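Long-range contacts in family 88 glycosyl hydrolase (Bacteroides thetaiotaomicron, PDB 5NOA), which probably hydrolyses unsaturated sugar units from plant-derived oligosaccharides, in a gut bacterium that degrades complex arabinogalactans such as those of gum arabic: residues A[233-238]-A[294-299]; A[257-262]-A[307-313]; A[300-305]-A[370-374]. One frame throughout, in Å; residues are numbered along the deposited sequence.

Contact 1: A[233-238]-A[294-299]; sequences LAGLAK and FFTYGL
Lys238 NZ donates to water 1 at 2.7 Å, and the same water is hydrogen-bonded to Tyr297 OH, so one molecule spans the polar ends of two side chains that cross at about a right angle. Helices 226-242 and 289-304 run side by side in the same direction, the axes of 233-238 and 294-299 lying 30° apart, as expected of neighbouring helices in one layer of the (alpha/alpha)6 barrel of the six-hairpin clan. The lysine chain folds at chi3 and chi4 (83° and 66°), which curls the ammonium back toward the phenol while CG packs against the hydroxyl oxygen. The other side-chain contacts are apolar. The helices come closest where Ala234 CA lies 4.7 Å from Gly298 CA, bare backbone meeting a small residue. Ala234 CB touches two rings: it sits at the edge of Tyr297, 3.9 Å from CD2, and also packs on CD1 of Phe294. Farther along, Ala237 CB rests near Tyr297 CE2. Leu233 fills the other flank, where Phe257 and Leu260 of helix 250-266 back it. Its CD2 branch covers Gly298 CA, meets Leu299 CD2, and reaches the edge of the Phe295 ring, 4.0 Å from CD1.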
loop_
_atom_site.group_PDB
_atom_site.type_symbol
_atom_site.label_atom_id
_atom_site.label_comp_id
_atom_site.label_asym_id
_atom_site.label_seq_id
_atom_site.Cartn_x
_atom_site.Cartn_y
_atom_site.Cartn_z
ATOM N N LEU A 233 -0.978 -6.552 -2.686
ATOM C CA LEU A 233 -2.258 -6.540 -3.383
ATOM C C LEU A 233 -2.656 -5.100 -3.726
ATOM O O LEU A 233 -3.134 -4.818 -4.833
ATOM C CB LEU A 233 -3.350 -7.210 -2.558
ATOM C CG LEU A 233 -4.664 -7.400 -3.292
ATOM C CD1 LEU A 233 -4.551 -8.567 -4.260
ATOM C CD2 LEU A 233 -5.805 -7.705 -2.316
ATOM N N ALA A 234 -2.503 -4.203 -2.753
ATOM C CA ALA A 234 -2.794 -2.795 -3.018
ATOM C C ALA A 234 -1.884 -2.184 -4.073
ATOM O O ALA A 234 -2.320 -1.378 -4.886
ATOM C CB ALA A 234 -2.687 -1.994 -1.731
ATOM N N GLY A 235 -0.619 -2.586 -4.058
ATOM C CA GLY A 235 0.300 -2.120 -5.069
ATOM C C GLY A 235 -0.036 -2.566 -6.463
ATOM O O GLY A 235 0.038 -1.789 -7.413
ATOM N N LEU A 236 -0.427 -3.827 -6.606
ATOM C CA LEU A 236 -0.858 -4.331 -7.881
ATOM C C LEU A 236 -2.125 -3.622 -8.368
ATOM O O LEU A 236 -2.248 -3.328 -9.562
ATOM C CB LEU A 236 -1.064 -5.835 -7.848
ATOM C CG LEU A 236 0.202 -6.667 -7.805
ATOM C CD1 LEU A 236 -0.101 -8.119 -7.449
ATOM C CD2 LEU A 236 0.985 -6.558 -9.106
ATOM N N ALA A 237 -3.057 -3.324 -7.475
ATOM C CA ALA A 237 -4.230 -2.539 -7.860
ATOM C C ALA A 237 -3.808 -1.192 -8.406
ATOM O O ALA A 237 -4.296 -0.777 -9.444
ATOM C CB ALA A 237 -5.172 -2.410 -6.671
ATOM N N LYS A 238 -2.888 -0.517 -7.738
ATOM C CA LYS A 238 -2.447 0.792 -8.233
ATOM C C LYS A 238 -1.724 0.707 -9.573
ATOM O O LYS A 238 -1.898 1.586 -10.427
ATOM C CB LYS A 238 -1.602 1.458 -7.174
ATOM C CG LYS A 238 -2.443 1.957 -6.020
ATOM C CD LYS A 238 -1.594 2.410 -4.880
ATOM C CE LYS A 238 -1.095 3.795 -5.012
ATOM N NZ LYS A 238 -2.159 4.840 -4.969
ATOM N N PHE A 294 -5.626 -2.833 3.634
ATOM C CA PHE A 294 -5.054 -2.938 2.298
ATOM C C PHE A 294 -5.802 -3.979 1.476
ATOM O O PHE A 294 -5.990 -3.786 0.283
ATOM C CB PHE A 294 -3.561 -3.274 2.327
ATOM C CG PHE A 294 -2.646 -2.120 2.687
ATOM C CD1 PHE A 294 -2.680 -0.933 1.973
ATOM C CD2 PHE A 294 -1.749 -2.230 3.720
ATOM C CE1 PHE A 294 -1.850 0.140 2.281
ATOM C CE2 PHE A 294 -0.886 -1.175 4.035
ATOM C CZ PHE A 294 -0.959 0.013 3.315
ATOM N N PHE A 295 -6.175 -5.107 2.082
ATOM C CA PHE A 295 -6.931 -6.117 1.352
ATOM C C PHE A 295 -8.310 -5.604 0.959
ATOM O O PHE A 295 -8.801 -5.928 -0.123
ATOM C CB PHE A 295 -7.078 -7.403 2.165
ATOM C CG PHE A 295 -5.778 -8.117 2.470
ATOM C CD1 PHE A 295 -4.784 -8.285 1.522
ATOM C CD2 PHE A 295 -5.600 -8.710 3.697
ATOM C CE1 PHE A 295 -3.625 -8.987 1.806
ATOM C CE2 PHE A 295 -4.441 -9.400 3.987
ATOM C CZ PHE A 295 -3.443 -9.539 3.047
ATOM N N THR A 296 -8.949 -4.847 1.839
ATOM C CA THR A 296 -10.271 -4.326 1.574
ATOM C C THR A 296 -10.206 -3.337 0.425
ATOM O O THR A 296 -11.094 -3.331 -0.431
ATOM C CB THR A 296 -10.848 -3.700 2.823
ATOM O OG1 THR A 296 -10.838 -4.650 3.878
ATOM C CG2 THR A 296 -12.257 -3.220 2.689
ATOM N N TYR A 297 -9.149 -2.527 0.359
ATOM C CA TYR A 297 -8.896 -1.698 -0.814
ATOM C C TYR A 297 -8.672 -2.516 -2.054
ATOM O O TYR A 297 -9.314 -2.324 -3.088
ATOM C CB TYR A 297 -7.666 -0.786 -0.614
ATOM C CG TYR A 297 -7.267 -0.057 -1.872
ATOM C CD1 TYR A 297 -8.088 0.901 -2.428
ATOM C CD2 TYR A 297 -6.083 -0.364 -2.529
ATOM C CE1 TYR A 297 -7.726 1.572 -3.573
ATOM C CE2 TYR A 297 -5.728 0.300 -3.702
ATOM C CZ TYR A 297 -6.571 1.269 -4.234
ATOM O OH TYR A 297 -6.235 1.958 -5.387
ATOM N N GLY A 298 -7.703 -3.438 -2.006
ATOM C CA GLY A 298 -7.296 -4.131 -3.242
ATOM C C GLY A 298 -8.407 -5.002 -3.803
ATOM O O GLY A 298 -8.614 -5.042 -5.012
ATOM N N LEU A 299 -9.120 -5.708 -2.909
ATOM C CA LEU A 299 -10.207 -6.568 -3.367
ATOM C C LEU A 299 -11.352 -5.719 -3.917
ATOM O O LEU A 299 -11.896 -6.033 -4.979
ATOM C CB LEU A 299 -10.707 -7.484 -2.284
ATOM C CG LEU A 299 -9.717 -8.541 -1.788
ATOM C CD1 LEU A 299 -10.311 -9.310 -0.635
ATOM C CD2 LEU A 299 -9.296 -9.480 -2.877
HETATM O O HOH W 1 -4.801 4.476 -5.372
#

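Contact 2: A[257-262]-A[307-313]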
loop_
_atom_site.group_PDB
_atom_site.type_symbol
_atom_site.label_atom_id
_atom_site.label_comp_id
_atom_site.label_asym_id
_atom_site.label_seq_id
_atom_site.Cartn_x
_atom_site.Cartn_y
_atom_site.Cartn_z
ATOM N N PHE A 257 -2.378 -10.654 -9.815
ATOM C CA PHE A 257 -3.393 -10.009 -8.986
ATOM C C PHE A 257 -4.543 -10.973 -8.689
ATOM O O PHE A 257 -4.968 -11.072 -7.554
ATOM C CB PHE A 257 -3.881 -8.763 -9.702
ATOM C CG PHE A 257 -4.868 -7.950 -8.943
ATOM C CD1 PHE A 257 -4.525 -7.278 -7.800
ATOM C CD2 PHE A 257 -6.130 -7.744 -9.446
ATOM C CE1 PHE A 257 -5.431 -6.470 -7.124
ATOM C CE2 PHE A 257 -7.041 -6.956 -8.771
ATOM C CZ PHE A 257 -6.691 -6.329 -7.611
ATOM N N ARG A 258 -4.997 -11.692 -9.710
ATOM C CA ARG A 258 -6.084 -12.628 -9.503
ATOM C C ARG A 258 -5.699 -13.793 -8.591
ATOM O O ARG A 258 -6.525 -14.209 -7.766
ATOM C CB ARG A 258 -6.604 -13.168 -10.827
ATOM C CG ARG A 258 -7.338 -12.084 -11.619
ATOM C CD ARG A 258 -7.998 -12.718 -12.804
ATOM N NE ARG A 258 -8.641 -11.798 -13.693
ATOM C CZ ARG A 258 -8.457 -11.727 -15.000
ATOM N NH1 ARG A 258 -7.654 -12.541 -15.671
ATOM N NH2 ARG A 258 -9.146 -10.812 -15.639
ATOM N N THR A 259 -4.470 -14.322 -8.741
ATOM C CA THR A 259 -4.057 -15.456 -7.893
ATOM C C THR A 259 -3.914 -15.013 -6.436
ATOM O O THR A 259 -4.379 -15.676 -5.496
ATOM C CB THR A 259 -2.761 -16.141 -8.381
ATOM O OG1 THR A 259 -1.559 -15.312 -8.274
ATOM C CG2 THR A 259 -2.935 -16.675 -9.739
ATOM N N LEU A 260 -3.295 -13.865 -6.256
ATOM C CA LEU A 260 -3.111 -13.329 -4.903
ATOM C C LEU A 260 -4.455 -13.006 -4.258
ATOM O O LEU A 260 -4.699 -13.360 -3.103
ATOM C CB LEU A 260 -2.233 -12.088 -4.978
ATOM C CG LEU A 260 -1.885 -11.416 -3.678
ATOM C CD1 LEU A 260 -1.157 -12.348 -2.746
ATOM C CD2 LEU A 260 -1.099 -10.137 -3.906
ATOM N N ALA A 261 -5.346 -12.386 -5.026
ATOM C CA ALA A 261 -6.669 -12.096 -4.467
ATOM C C ALA A 261 -7.401 -13.331 -3.983
ATOM O O ALA A 261 -8.024 -13.346 -2.909
ATOM C CB ALA A 261 -7.532 -11.381 -5.502
ATOM N N LYS A 262 -7.298 -14.397 -4.769
ATOM C CA LYS A 262 -8.012 -15.616 -4.414
ATOM C C LYS A 262 -7.508 -16.212 -3.133
ATOM O O LYS A 262 -8.290 -16.620 -2.256
ATOM C CB LYS A 262 -7.917 -16.614 -5.585
ATOM C CG LYS A 262 -8.815 -17.830 -5.493
ATOM C CD LYS A 262 -8.744 -18.688 -6.777
ATOM C CE LYS A 262 -9.401 -20.050 -6.626
ATOM N NZ LYS A 262 -10.838 -19.997 -6.304
ATOM N N PHE A 307 -11.396 -6.813 -12.752
ATOM C CA PHE A 307 -10.395 -7.874 -12.697
ATOM C C PHE A 307 -10.747 -9.039 -11.817
ATOM O O PHE A 307 -10.188 -10.125 -12.003
ATOM C CB PHE A 307 -9.063 -7.272 -12.282
ATOM C CG PHE A 307 -8.571 -6.250 -13.239
ATOM C CD1 PHE A 307 -8.149 -6.623 -14.505
ATOM C CD2 PHE A 307 -8.578 -4.914 -12.910
ATOM C CE1 PHE A 307 -7.725 -5.678 -15.407
ATOM C CE2 PHE A 307 -8.161 -3.956 -13.816
ATOM C CZ PHE A 307 -7.728 -4.341 -15.061
ATOM N N LEU A 308 -11.640 -8.826 -10.856
ATOM C CA LEU A 308 -12.016 -9.834 -9.872
ATOM C C LEU A 308 -13.488 -10.119 -9.919
ATOM O O LEU A 308 -14.272 -9.221 -10.203
ATOM C CB LEU A 308 -11.641 -9.386 -8.430
ATOM C CG LEU A 308 -10.165 -9.110 -8.202
ATOM C CD1 LEU A 308 -9.978 -8.665 -6.760
ATOM C CD2 LEU A 308 -9.299 -10.319 -8.519
ATOM N N ASP A 309 -13.847 -11.354 -9.629
ATOM C CA ASP A 309 -15.224 -11.838 -9.707
ATOM C C ASP A 309 -16.098 -11.184 -8.626
ATOM O O ASP A 309 -15.911 -11.425 -7.443
ATOM C CB ASP A 309 -15.168 -13.359 -9.546
ATOM C CG ASP A 309 -16.514 -14.079 -9.668
ATOM O OD1 ASP A 309 -17.522 -13.578 -9.177
ATOM O OD2 ASP A 309 -16.505 -15.215 -10.205
ATOM N N SER A 310 -17.065 -10.363 -9.019
ATOM C CA SER A 310 -17.909 -9.638 -8.045
ATOM C C SER A 310 -18.579 -10.510 -7.018
ATOM O O SER A 310 -18.555 -10.232 -5.824
ATOM C CB SER A 310 -18.987 -8.845 -8.769
ATOM O OG SER A 310 -18.367 -7.908 -9.611
ATOM N N ALA A 311 -19.258 -11.551 -7.502
ATOM C CA ALA A 311 -20.035 -12.440 -6.638
ATOM C C ALA A 311 -19.147 -13.173 -5.630
ATOM O O ALA A 311 -19.566 -13.422 -4.505
ATOM C CB ALA A 311 -20.834 -13.437 -7.466
ATOM N N HIS A 312 -17.938 -13.543 -6.046
ATOM C CA HIS A 312 -17.023 -14.292 -5.196
ATOM C C HIS A 312 -16.442 -13.367 -4.120
ATOM O O HIS A 312 -16.363 -13.743 -2.945
ATOM C CB HIS A 312 -15.879 -14.900 -6.022
ATOM C CG HIS A 312 -14.906 -15.733 -5.236
ATOM N ND1 HIS A 312 -15.062 -17.088 -5.026
ATOM C CD2 HIS A 312 -13.742 -15.390 -4.639
ATOM C CE1 HIS A 312 -14.039 -17.532 -4.314
ATOM N NE2 HIS A 312 -13.224 -16.521 -4.071
ATOM N N TYR A 313 -16.029 -12.165 -4.496
ATOM C CA TYR A 313 -15.239 -11.317 -3.601
ATOM C C TYR A 313 -16.084 -10.358 -2.791
ATOM O O TYR A 313 -15.639 -9.953 -1.719
ATOM C CB TYR A 313 -14.145 -10.577 -4.348
ATOM C CG TYR A 313 -13.071 -11.504 -4.837
ATOM C CD1 TYR A 313 -12.093 -11.965 -3.966
ATOM C CD2 TYR A 313 -12.995 -11.931 -6.155
ATOM C CE1 TYR A 313 -11.089 -12.800 -4.401
ATOM C CE2 TYR A 313 -12.000 -12.773 -6.601
ATOM C CZ TYR A 313 -11.037 -13.232 -5.706
ATOM O OH TYR A 313 -10.052 -14.056 -6.114
HETATM O O HOH W 2 -9.239 -14.369 -8.621
HETATM O O HOH W 3 -10.966 -17.419 -2.576
#
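Phe257 packs its CE2 corner against Leu308, 3.8 Å from CG, while CB of Phe307 sits at the ring edge. The benzyl group stands across both of these side chains, and its other neighbours include Leu233 and Leu236 of helix 226-242. One residue on, Arg258 runs extended from CG to NE past Leu308, pointing the opposite way. Its NE donates to Phe307 O at 2.8 Å with an N-H...O angle of 160°; the oxygen lies in the guanidinium plane and the donor in the carbonyl plane, which helps to orient the flat group. Arg258 O accepts from water 2, which is also bonded to Tyr313 OH at 2.7 Å. Ala261 CB nestles against Leu308 CD2, 3.7 Å away, and against the Tyr313 ring; Ala261 O lies at the edge of that ring. At Lys262 the fit is tight, with CA only 3.1 Å from Tyr313 OH, and water 3 links Lys262 O to His312 NE2. The imidazole places CD2 3.5 Å above the centre of the Tyr313 ring. Asp309 N-caps helix 310-328, OD1 accepting from His312 N. A short turn joining helices 289-304 and 310-328, docked on helix 250-266, is consistent with one of the helical hairpins of an (alpha/alpha)6 barrel.

Contact 3: A[300-305]-A[370-374]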
loop_
_atom_site.group_PDB
_atom_site.type_symbol
_atom_site.label_atom_id
_atom_site.label_comp_id
_atom_site.label_asym_id
_atom_site.label_seq_id
_atom_site.Cartn_x
_atom_site.Cartn_y
_atom_site.Cartn_z
ATOM N N GLN A 300 -11.744 -4.661 -3.218
ATOM C CA GLN A 300 -12.838 -3.847 -3.749
ATOM C C GLN A 300 -12.424 -3.177 -5.039
ATOM O O GLN A 300 -13.224 -3.055 -5.974
ATOM C CB GLN A 300 -13.295 -2.819 -2.740
ATOM C CG GLN A 300 -14.552 -2.043 -3.220
ATOM C CD GLN A 300 -15.802 -2.927 -3.229
ATOM O OE1 GLN A 300 -16.411 -3.132 -2.191
ATOM N NE2 GLN A 300 -16.145 -3.499 -4.375
ATOM N N TRP A 301 -11.164 -2.710 -5.110
ATOM C CA TRP A 301 -10.694 -2.072 -6.327
ATOM C C TRP A 301 -10.759 -3.059 -7.467
ATOM O O TRP A 301 -11.225 -2.757 -8.584
ATOM C CB TRP A 301 -9.263 -1.501 -6.168
ATOM C CG TRP A 301 -8.866 -0.734 -7.367
ATOM C CD1 TRP A 301 -9.068 0.610 -7.563
ATOM C CD2 TRP A 301 -8.289 -1.232 -8.583
ATOM N NE1 TRP A 301 -8.647 0.972 -8.809
ATOM C CE2 TRP A 301 -8.207 -0.135 -9.479
ATOM C CE3 TRP A 301 -7.854 -2.487 -9.022
ATOM C CZ2 TRP A 301 -7.740 -0.264 -10.783
ATOM C CZ3 TRP A 301 -7.389 -2.605 -10.352
ATOM C CH2 TRP A 301 -7.328 -1.488 -11.189
ATOM N N GLY A 302 -10.300 -4.277 -7.237
ATOM C CA GLY A 302 -10.316 -5.285 -8.311
ATOM C C GLY A 302 -11.698 -5.661 -8.789
ATOM O O GLY A 302 -11.898 -5.912 -10.000
ATOM N N VAL A 303 -12.652 -5.700 -7.855
ATOM C CA VAL A 303 -14.078 -5.909 -8.228
ATOM C C VAL A 303 -14.578 -4.692 -9.019
ATOM O O VAL A 303 -15.193 -4.870 -10.092
ATOM C CB VAL A 303 -14.917 -6.136 -6.960
ATOM C CG1 VAL A 303 -16.415 -6.019 -7.227
ATOM C CG2 VAL A 303 -14.601 -7.503 -6.374
ATOM N N ASN A 304 -14.289 -3.485 -8.554
ATOM C CA ASN A 304 -14.791 -2.275 -9.195
ATOM C C ASN A 304 -14.147 -2.016 -10.545
ATOM O O ASN A 304 -14.701 -1.254 -11.326
ATOM C CB ASN A 304 -14.492 -1.056 -8.336
ATOM C CG ASN A 304 -15.364 -0.910 -7.134
ATOM O OD1 ASN A 304 -16.397 -1.542 -6.995
ATOM N ND2 ASN A 304 -14.972 0.020 -6.243
ATOM N N ASN A 305 -13.011 -2.635 -10.843
ATOM C CA ASN A 305 -12.299 -2.338 -12.066
ATOM C C ASN A 305 -12.193 -3.537 -12.977
ATOM O O ASN A 305 -11.459 -3.493 -13.941
ATOM C CB ASN A 305 -10.971 -1.662 -11.773
ATOM C CG ASN A 305 -11.165 -0.286 -11.225
ATOM O OD1 ASN A 305 -11.165 0.686 -11.983
ATOM N ND2 ASN A 305 -11.368 -0.182 -9.913
ATOM N N GLU A 370 -12.420 3.478 -1.678
ATOM C CA GLU A 370 -12.860 2.507 -2.670
ATOM C C GLU A 370 -14.260 1.983 -2.356
ATOM O O GLU A 370 -15.025 1.700 -3.285
ATOM C CB GLU A 370 -11.849 1.379 -2.835
ATOM C CG GLU A 370 -12.017 0.625 -4.132
ATOM C CD GLU A 370 -11.817 1.475 -5.382
ATOM O OE1 GLU A 370 -11.063 2.494 -5.376
ATOM O OE2 GLU A 370 -12.429 1.141 -6.398
ATOM N N ARG A 371 -14.598 1.903 -1.079
ATOM C CA ARG A 371 -15.958 1.538 -0.716
ATOM C C ARG A 371 -16.974 2.554 -1.183
ATOM O O ARG A 371 -18.041 2.180 -1.659
ATOM C CB ARG A 371 -16.086 1.353 0.791
ATOM C CG ARG A 371 -17.490 0.920 1.154
ATOM C CD ARG A 371 -17.585 0.293 2.481
ATOM N NE ARG A 371 -18.901 -0.280 2.719
ATOM C CZ ARG A 371 -19.321 -1.463 2.272
ATOM N NH1 ARG A 371 -18.569 -2.265 1.567
ATOM N NH2 ARG A 371 -20.546 -1.853 2.574
ATOM N N VAL A 372 -16.671 3.845 -1.034
ATOM C CA VAL A 372 -17.578 4.874 -1.552
ATOM C C VAL A 372 -17.830 4.671 -3.033
ATOM O O VAL A 372 -18.979 4.750 -3.492
ATOM C CB VAL A 372 -17.033 6.283 -1.267
ATOM C CG1 VAL A 372 -17.844 7.351 -2.000
ATOM C CG2 VAL A 372 -17.022 6.561 0.203
ATOM N N ARG A 373 -16.765 4.406 -3.783
ATOM C CA ARG A 373 -16.910 4.162 -5.218
ATOM C C ARG A 373 -17.827 2.974 -5.533
ATOM O O ARG A 373 -18.693 3.034 -6.416
ATOM C CB ARG A 373 -15.554 4.038 -5.904
ATOM C CG ARG A 373 -14.700 5.307 -5.740
ATOM C CD ARG A 373 -13.380 5.200 -6.456
ATOM N NE ARG A 373 -12.498 6.358 -6.179
ATOM C CZ ARG A 373 -11.458 6.356 -5.351
ATOM N NH1 ARG A 373 -11.056 5.275 -4.641
ATOM N NH2 ARG A 373 -10.762 7.489 -5.242
ATOM N N TYR A 374 -17.676 1.892 -4.782
ATOM C CA TYR A 374 -18.582 0.741 -4.914
ATOM C C TYR A 374 -20.030 1.117 -4.573
ATOM O O TYR A 374 -20.958 0.831 -5.349
ATOM C CB TYR A 374 -18.099 -0.397 -4.000
ATOM C CG TYR A 374 -19.140 -1.452 -3.807
ATOM C CD1 TYR A 374 -19.537 -2.247 -4.867
ATOM C CD2 TYR A 374 -19.722 -1.646 -2.581
ATOM C CE1 TYR A 374 -20.510 -3.208 -4.709
ATOM C CE2 TYR A 374 -20.686 -2.614 -2.411
ATOM C CZ TYR A 374 -21.080 -3.387 -3.479
ATOM O OH TYR A 374 -22.077 -4.341 -3.283
HETATM O O HOH W 4 -16.013 -1.850 0.227
HETATM O O HOH W 5 -12.106 2.357 -8.703
#
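The axes of 300-304 and 370-374 pass 9.6 Å apart at 32°, running in the same general direction and placing Trp301 opposite Glu370 and Asn304 opposite Tyr374. Asn304 ND2 donates to Glu370 OE2 at 2.8 Å, nearly straight at 167°, on the anti side but tilted out of the carboxylate plane; a weak second bond goes to Glu370 O. Water 5 donates to OE2 as well, at 2.6 Å, and Arg373 NH1 forms a salt bridge with OE1, so the buried acid is held at both oxygens. Arg373 is itself shared, its NH1 also forming a salt bridge with Glu67. Two helices side by side in nearly the same direction are consistent with neighbours in one layer of the (alpha/alpha)6 barrel. Trp301 presents CD1 at its ring edge to Glu370 OE1, 3.5 Å away. Over one face of the indole, toward the rim, lies Asn305 ND2, held there by bonds to Trp301 O and to water 5. Gln300 turns at chi2, setting its amide only 10° from the plane of the Tyr374 ring, with CD 3.5 Å from Tyr374 CB. Gln300 OE1 accepts from Gln314 NE2 and from water 4, which in turn accepts from Arg371 NH1; Arg371 NH2 is salt-bridged to Glu318.

From the N terminus, helix 226-242 opens contact 1 and helix 250-266 opens contact 2. Helix 289-304 then closes contact 1 and at once opens contact 3. Contact 2 closes at 307-313 while contact 3 is still open; contact 3 closes last, on helix 358-377. Contact 2 therefore crosses both others, whereas contacts 1 and 3 follow in series. Helix 289-304 is the shared element, joined to 226-242 by one contact and to 358-377 by the other, and contact 2 clamps the turn at its C-terminal end. Ala237 CB against Trp301 CE3 joins contacts 1 and 3; Leu299 CD2 against Ala261 CB joins contacts 1 and 2.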